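Local coordinates for protein putative histidinol-phosphate aminotransferase (Burkholderia pseudomallei, PDB 3P1T) that probably transfers the amino group of L-histidinol phosphate to 2-oxoglutarate with the help of pyridoxal 5'-phosphate, a step of histidine biosynthesis, at residues 215-218 and 219-223; 263-267 and 268-272. One frame throughout, in Å; residues are numbered along the deposited sequence.

Contact 1: 215-218 and 219-223; sequences ELIA and AMKRK
Met220, a selenomethionine, reaches back along its own helix to Leu216 and Ile217. Its CB and CG run past the carbonyl oxygen of Leu216, with CG 3.7 Å from Leu216 O. Extended through SE, the chain then bends at its last torsion (chi3 -63°), and this turn brings the terminal CE back toward the preceding turn. There CE lies 3.8 Å from Leu216 CG and 3.9 Å from Ile217 CD1, touching a branch point on one residue and a methyl on the other. Beyond the segments the same side chain packs on Ile84 and Glu87 of helix 76-87 and on Met72 of strand 71-74. Lys221 lays its aliphatic part against Ile217, CE 3.6 Å from Ile217 CG2, while its NZ is held by Glu68 O. On another side a water receives a weak hydrogen bond from Arg222 NH2 in the guanidinium plane and donates to Glu215 O. Met220 N bonds to Leu216 O at 3.1 Å, and Lys221 N to Ile217 O at 2.9 Å (N-H...O 164°). Such i to i+4 bonds mark an alpha-helix, and burial of Ile217 and Met220 against exposed Glu215 and Arg222 makes it amphipathic, within the large, seven-stranded-sheet domain of the aminotransferase fold.

Contact 2: 263-267 and 268-272; sequences DALRG and LGYRV. With SO4 (sulfate ion), chain E.
Leu265 and Tyr270 meet where helix 244-267 ends and the chain turns back. Among the backbone bonds, Tyr270 N donates to Leu265 O at 3.0 Å, and Gly269 N gives a weak bond to Arg266 O. With the positive phi of Gly269 (101°), these two bonds define a Schellman motif. Apolar contacts follow from the reversal: Leu265 CD2 lies 4.0 Å from Tyr270 CD2, and Leu265 CB is 3.7 Å from Val272 CG2. The Tyr270 ring also turns its edge to Leu265 O, in plane, with CD2 3.4 Å away, while its OH bonds to Leu330 O of helix 320-333. The polar contacts centre on Arg266, whose chain, extended from CG to NE, passes Val272 at about a right angle. NH2 donates to Val272 O at 3.2 Å; the oxygen lies near the guanidinium plane, but the donor stands above the carbonyl plane, 66° out of it. NE adds a weak bond to the same oxygen, and a water bridges the two. Weak bonds from NH1 and NH2 reach a sulfate, probably from the crystallisation liquor, which Arg259 also binds. One guanidinium thus serves a backbone acceptor and an anion together, and the sulfate probably offsets some of the positive charge of the two arginines.

In the fold
From the N terminus, strand 19-20 of the four-stranded sheet comes first, then the strands of the seven-stranded mixed sheet; 208-211 is its last, and helix 214-221, which carries contact 1, follows directly. Contact 1 sets this helix against strand 71-74 and helix 76-87, and at its end Lys223 reaches Arg106 and Val109 of the second subunit. Helices 231-241 and 244-267 come next, and contact 2 turns the end of the latter toward strand 279-283, beside helix 320-333. Neither contact closes a long loop: contact 1 lies within one helix and contact 2 caps another; they stand in series, neither enclosing nor crossing the other. The centres of contact 1 and contact 2 are about 48 Å apart, on opposite sides of the chain's centre.

Contact 1: 215-218 and 219-223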
ATOM      1  N   GLU A 215      -5.447  17.611 -13.859  1.00 43.95           N
ATOM      2  CA  GLU A 215      -4.081  18.115 -13.636  0.50 43.14           C
ATOM      3  C   GLU A 215      -3.595  17.719 -12.232  1.00 45.79           C
ATOM      4  O   GLU A 215      -2.513  17.145 -12.122  1.00 45.90           O
ATOM      5  CB  GLU A 215      -3.944  19.642 -13.861  0.50 44.97           C
ATOM      6  CG  GLU A 215      -5.171  20.487 -13.539  0.50 51.77           C
ATOM      7  CD  GLU A 215      -6.221  20.530 -14.634  0.50 58.30           C
ATOM      8  OE1 GLU A 215      -5.884  20.914 -15.777  0.50 56.27           O
ATOM      9  OE2 GLU A 215      -7.392  20.201 -14.340  0.50 40.60           O
ATOM     10  N   LEU A 216      -4.401  17.966 -11.175  1.00 41.57           N
ATOM     11  CA  LEU A 216      -4.088  17.617  -9.777  1.00 39.68           C
ATOM     12  C   LEU A 216      -3.909  16.093  -9.615  1.00 41.89           C
ATOM     13  O   LEU A 216      -2.925  15.662  -9.016  1.00 41.93           O
ATOM     14  CB  LEU A 216      -5.196  18.138  -8.834  1.00 39.56           C
ATOM     15  CG  LEU A 216      -5.103  17.781  -7.342  1.00 43.33           C
ATOM     16  CD1 LEU A 216      -3.836  18.334  -6.702  1.00 42.70           C
ATOM     17  CD2 LEU A 216      -6.327  18.284  -6.589  1.00 44.57           C
ATOM     18  N   ILE A 217      -4.831  15.286 -10.175  1.00 36.76           N
ATOM     19  CA  ILE A 217      -4.772  13.816 -10.128  1.00 34.33           C
ATOM     20  C   ILE A 217      -3.429  13.333 -10.738  1.00 39.48           C
ATOM     21  O   ILE A 217      -2.766  12.487 -10.148  1.00 39.01           O
ATOM     22  CB  ILE A 217      -6.013  13.211 -10.867  1.00 35.59           C
ATOM     23  CG1 ILE A 217      -7.347  13.439 -10.089  1.00 33.79           C
ATOM     24  CG2 ILE A 217      -5.820  11.746 -11.222  1.00 34.16           C
ATOM     25  CD1 ILE A 217      -7.562  12.653  -8.796  1.00 34.71           C
ATOM     26  N   ALA A 218      -3.035  13.892 -11.897  1.00 37.10           N
ATOM     27  CA  ALA A 218      -1.797  13.534 -12.603  1.00 37.10           C
ATOM     28  C   ALA A 218      -0.542  13.802 -11.737  1.00 42.31           C
ATOM     29  O   ALA A 218       0.380  12.978 -11.729  1.00 41.85           O
ATOM     30  CB  ALA A 218      -1.697  14.305 -13.915  1.00 38.02           C
ATOM     31  N   ALA A 219      -0.512  14.949 -11.019  1.00 38.48           N
ATOM     32  CA  ALA A 219       0.612  15.325 -10.153  1.00 37.19           C
ATOM     33  C   ALA A 219       0.708  14.405  -8.919  1.00 39.08           C
ATOM     34  O   ALA A 219       1.826  14.105  -8.479  1.00 40.69           O
ATOM     35  CB  ALA A 219       0.476  16.772  -9.713  1.00 37.93           C
HETATM   36  N   MSE A 220      -0.448  13.961  -8.362  1.00 29.92           N
HETATM   37  CA  MSE A 220      -0.443  13.071  -7.204  1.00 26.87           C
HETATM   38  C   MSE A 220      -0.057  11.643  -7.643  1.00 35.60           C
HETATM   39  O   MSE A 220       0.705  10.992  -6.924  1.00 37.17           O
HETATM   40  CB  MSE A 220      -1.799  13.076  -6.466  1.00 26.64           C
HETATM   41  CG  MSE A 220      -2.088  14.354  -5.699  1.00 29.50           C
HETATM   42 SE   MSE A 220      -3.802  14.277  -4.788  0.75 32.68          SE
HETATM   43  CE  MSE A 220      -4.951  14.129  -6.270  1.00 30.54           C
ATOM     44  N   LYS A 221      -0.560  11.165  -8.820  1.00 32.45           N
ATOM     45  CA  LYS A 221      -0.223   9.847  -9.397  1.00 32.23           C
ATOM     46  C   LYS A 221       1.272   9.703  -9.541  1.00 36.48           C
ATOM     47  O   LYS A 221       1.817   8.646  -9.231  1.00 36.01           O
ATOM     48  CB  LYS A 221      -0.903   9.623 -10.757  1.00 35.18           C
ATOM     49  CG  LYS A 221      -2.365   9.227 -10.644  1.00 37.54           C
ATOM     50  CD  LYS A 221      -2.972   8.968 -11.992  1.00 34.03           C
ATOM     51  CE  LYS A 221      -4.405   8.534 -11.847  1.00 35.46           C
ATOM     52  NZ  LYS A 221      -5.062   8.275 -13.156  1.00 39.88           N
ATOM     53  N   ARG A 222       1.935  10.793  -9.952  1.00 34.95           N
ATOM     54  CA  ARG A 222       3.391  10.917 -10.103  1.00 36.06           C
ATOM     55  C   ARG A 222       4.131  10.661  -8.766  1.00 38.60           C
ATOM     56  O   ARG A 222       5.261  10.173  -8.767  1.00 38.60           O
ATOM     57  CB  ARG A 222       3.748  12.328 -10.632  1.00 38.49           C
ATOM     58  CG  ARG A 222       4.232  12.360 -12.071  1.00 48.88           C
ATOM     59  CD  ARG A 222       4.537  13.768 -12.565  1.00 61.28           C
ATOM     60  NE  ARG A 222       3.355  14.442 -13.113  1.00 78.90           N
ATOM     61  CZ  ARG A 222       2.950  15.669 -12.780  1.00 92.69           C
ATOM     62  NH1 ARG A 222       3.623  16.380 -11.875  1.00 77.52           N
ATOM     63  NH2 ARG A 222       1.864  16.190 -13.338  1.00 71.83           N
ATOM     64  N   LYS A 223       3.484  10.973  -7.637  1.00 33.30           N
ATOM     65  CA  LYS A 223       4.114  10.813  -6.323  1.00 32.12           C
ATOM     66  C   LYS A 223       3.802   9.434  -5.707  1.00 35.87           C
ATOM     67  O   LYS A 223       4.479   9.042  -4.750  1.00 36.82           O
ATOM     68  CB  LYS A 223       3.692  11.949  -5.362  1.00 32.72           C
ATOM     69  CG  LYS A 223       4.314  13.278  -5.782  1.00 31.05           C
ATOM     70  CD  LYS A 223       3.938  14.436  -4.931  1.00 36.39           C
ATOM     71  CE  LYS A 223       4.603  15.685  -5.442  1.00 40.32           C
ATOM     72  NZ  LYS A 223       4.405  16.823  -4.515  1.00 44.62           N
TER
HETATM   73  O   HOH W   1      -0.374  17.822 -13.318  1.00 35.08           O

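Contact 2: 263-267 and 268-272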
ATOM      1  N   ASP A 263     -36.140   1.321  15.011  1.00 56.09           N
ATOM      2  CA  ASP A 263     -37.509   1.312  15.533  1.00 56.12           C
ATOM      3  C   ASP A 263     -37.621   0.483  16.821  1.00 58.11           C
ATOM      4  O   ASP A 263     -38.270   0.935  17.770  1.00 58.54           O
ATOM      5  CB  ASP A 263     -38.493   0.781  14.477  1.00 58.65           C
ATOM      6  CG  ASP A 263     -38.758   1.696  13.278  1.00 68.48           C
ATOM      7  OD1 ASP A 263     -38.236   2.848  13.265  1.00 69.57           O
ATOM      8  OD2 ASP A 263     -39.538   1.287  12.382  1.00 71.76           O
ATOM      9  N   ALA A 264     -36.981  -0.702  16.867  1.00 52.90           N
ATOM     10  CA  ALA A 264     -37.019  -1.591  18.038  1.00 53.15           C
ATOM     11  C   ALA A 264     -36.344  -0.952  19.257  1.00 57.89           C
ATOM     12  O   ALA A 264     -36.922  -1.002  20.352  1.00 58.04           O
ATOM     13  CB  ALA A 264     -36.358  -2.922  17.722  1.00 53.06           C
ATOM     14  N   LEU A 265     -35.149  -0.322  19.067  1.00 52.99           N
ATOM     15  CA  LEU A 265     -34.430   0.326  20.163  1.00 52.21           C
ATOM     16  C   LEU A 265     -35.232   1.518  20.708  1.00 58.45           C
ATOM     17  O   LEU A 265     -35.312   1.663  21.930  1.00 59.53           O
ATOM     18  CB  LEU A 265     -33.017   0.766  19.757  1.00 50.44           C
ATOM     19  CG  LEU A 265     -31.989  -0.344  19.478  1.00 54.01           C
ATOM     20  CD1 LEU A 265     -30.652   0.249  19.067  1.00 53.06           C
ATOM     21  CD2 LEU A 265     -31.786  -1.253  20.690  1.00 54.91           C
ATOM     22  N   ARG A 266     -35.880   2.323  19.828  1.00 54.77           N
ATOM     23  CA  ARG A 266     -36.696   3.471  20.267  1.00 54.96           C
ATOM     24  C   ARG A 266     -37.916   3.000  21.068  1.00 59.94           C
ATOM     25  O   ARG A 266     -38.335   3.682  22.005  1.00 60.64           O
ATOM     26  CB  ARG A 266     -37.146   4.341  19.089  1.00 53.27           C
ATOM     27  CG  ARG A 266     -36.016   5.102  18.443  1.00 58.34           C
ATOM     28  CD  ARG A 266     -36.541   6.201  17.557  1.00 62.48           C
ATOM     29  NE  ARG A 266     -35.464   6.864  16.823  1.00 56.30           N
ATOM     30  CZ  ARG A 266     -35.250   6.714  15.523  1.00 58.03           C
ATOM     31  NH1 ARG A 266     -36.061   5.961  14.793  1.00 43.20           N
ATOM     32  NH2 ARG A 266     -34.247   7.350  14.933  1.00 47.01           N
ATOM     33  N   GLY A 267     -38.441   1.832  20.708  1.00 56.05           N
ATOM     34  CA  GLY A 267     -39.557   1.199  21.403  1.00 57.06           C
ATOM     35  C   GLY A 267     -39.160   0.670  22.770  1.00 60.06           C
ATOM     36  O   GLY A 267     -40.009   0.537  23.655  1.00 59.74           O
ATOM     37  N   LEU A 268     -37.856   0.363  22.942  1.00 56.45           N
ATOM     38  CA  LEU A 268     -37.262  -0.098  24.202  1.00 56.08           C
ATOM     39  C   LEU A 268     -36.866   1.113  25.097  1.00 60.75           C
ATOM     40  O   LEU A 268     -36.449   0.923  26.248  1.00 61.04           O
ATOM     41  CB  LEU A 268     -36.037  -1.010  23.941  1.00 54.38           C
ATOM     42  CG  LEU A 268     -36.337  -2.393  23.355  1.00 58.50           C
ATOM     43  CD1 LEU A 268     -35.079  -3.078  22.919  1.00 57.14           C
ATOM     44  CD2 LEU A 268     -37.096  -3.279  24.339  1.00 59.51           C
ATOM     45  N   GLY A 269     -37.007   2.327  24.555  1.00 56.39           N
ATOM     46  CA  GLY A 269     -36.716   3.567  25.264  1.00 56.18           C
ATOM     47  C   GLY A 269     -35.396   4.240  24.964  1.00 57.77           C
ATOM     48  O   GLY A 269     -35.117   5.296  25.533  1.00 55.83           O
ATOM     49  N   TYR A 270     -34.581   3.651  24.069  1.00 54.96           N
ATOM     50  CA  TYR A 270     -33.279   4.213  23.684  1.00 53.39           C
ATOM     51  C   TYR A 270     -33.464   5.417  22.752  1.00 57.11           C
ATOM     52  O   TYR A 270     -34.472   5.516  22.046  1.00 56.81           O
ATOM     53  CB  TYR A 270     -32.376   3.151  23.019  1.00 53.09           C
ATOM     54  CG  TYR A 270     -31.970   2.027  23.948  1.00 54.10           C
ATOM     55  CD1 TYR A 270     -30.867   2.155  24.785  1.00 55.06           C
ATOM     56  CD2 TYR A 270     -32.676   0.826  23.977  1.00 55.48           C
ATOM     57  CE1 TYR A 270     -30.489   1.126  25.647  1.00 56.41           C
ATOM     58  CE2 TYR A 270     -32.329  -0.200  24.859  1.00 56.85           C
ATOM     59  CZ  TYR A 270     -31.238  -0.044  25.699  1.00 65.01           C
ATOM     60  OH  TYR A 270     -30.879  -1.062  26.554  1.00 65.13           O
ATOM     61  N   ARG A 271     -32.505   6.357  22.797  1.00 54.15           N
ATOM     62  CA  ARG A 271     -32.535   7.539  21.932  1.00 53.40           C
ATOM     63  C   ARG A 271     -31.547   7.291  20.800  1.00 53.80           C
ATOM     64  O   ARG A 271     -30.333   7.227  21.004  1.00 51.66           O
ATOM     65  CB  ARG A 271     -32.264   8.844  22.705  1.00 54.09           C
ATOM     66  CG  ARG A 271     -33.335   9.147  23.748  1.00 70.07           C
ATOM     67  CD  ARG A 271     -33.647  10.615  23.895  1.00 93.54           C
ATOM     68  NE  ARG A 271     -34.603  10.811  24.984  1.00111.15           N
ATOM     69  CZ  ARG A 271     -34.301  11.399  26.136  1.00133.87           C
ATOM     70  NH1 ARG A 271     -33.093  11.912  26.331  1.00124.68           N
ATOM     71  NH2 ARG A 271     -35.222  11.527  27.082  1.00125.40           N
ATOM     72  N   VAL A 272     -32.107   7.020  19.632  1.00 50.14           N
ATOM     73  CA  VAL A 272     -31.376   6.661  18.423  1.00 48.63           C
ATOM     74  C   VAL A 272     -31.427   7.830  17.461  1.00 53.80           C
ATOM     75  O   VAL A 272     -32.478   8.448  17.298  1.00 55.78           O
ATOM     76  CB  VAL A 272     -31.976   5.364  17.791  1.00 51.48           C
ATOM     77  CG1 VAL A 272     -31.137   4.876  16.610  1.00 49.84           C
ATOM     78  CG2 VAL A 272     -32.132   4.258  18.833  1.00 51.35           C
TER
HETATM   79  S   SO4 E 338     -35.321   8.037  11.178  1.00100.95           S
HETATM   80  O1  SO4 E 338     -35.209   9.414  11.657  1.00105.70           O
HETATM   81  O2  SO4 E 338     -35.553   8.066   9.708  1.00105.63           O
HETATM   82  O3  SO4 E 338     -36.455   7.405  11.850  1.00107.41           O
HETATM   83  O4  SO4 E 338     -34.093   7.266  11.511  1.00105.98           O
HETATM   84  O   HOH W   2     -34.994   8.745  19.262  1.00 36.91           O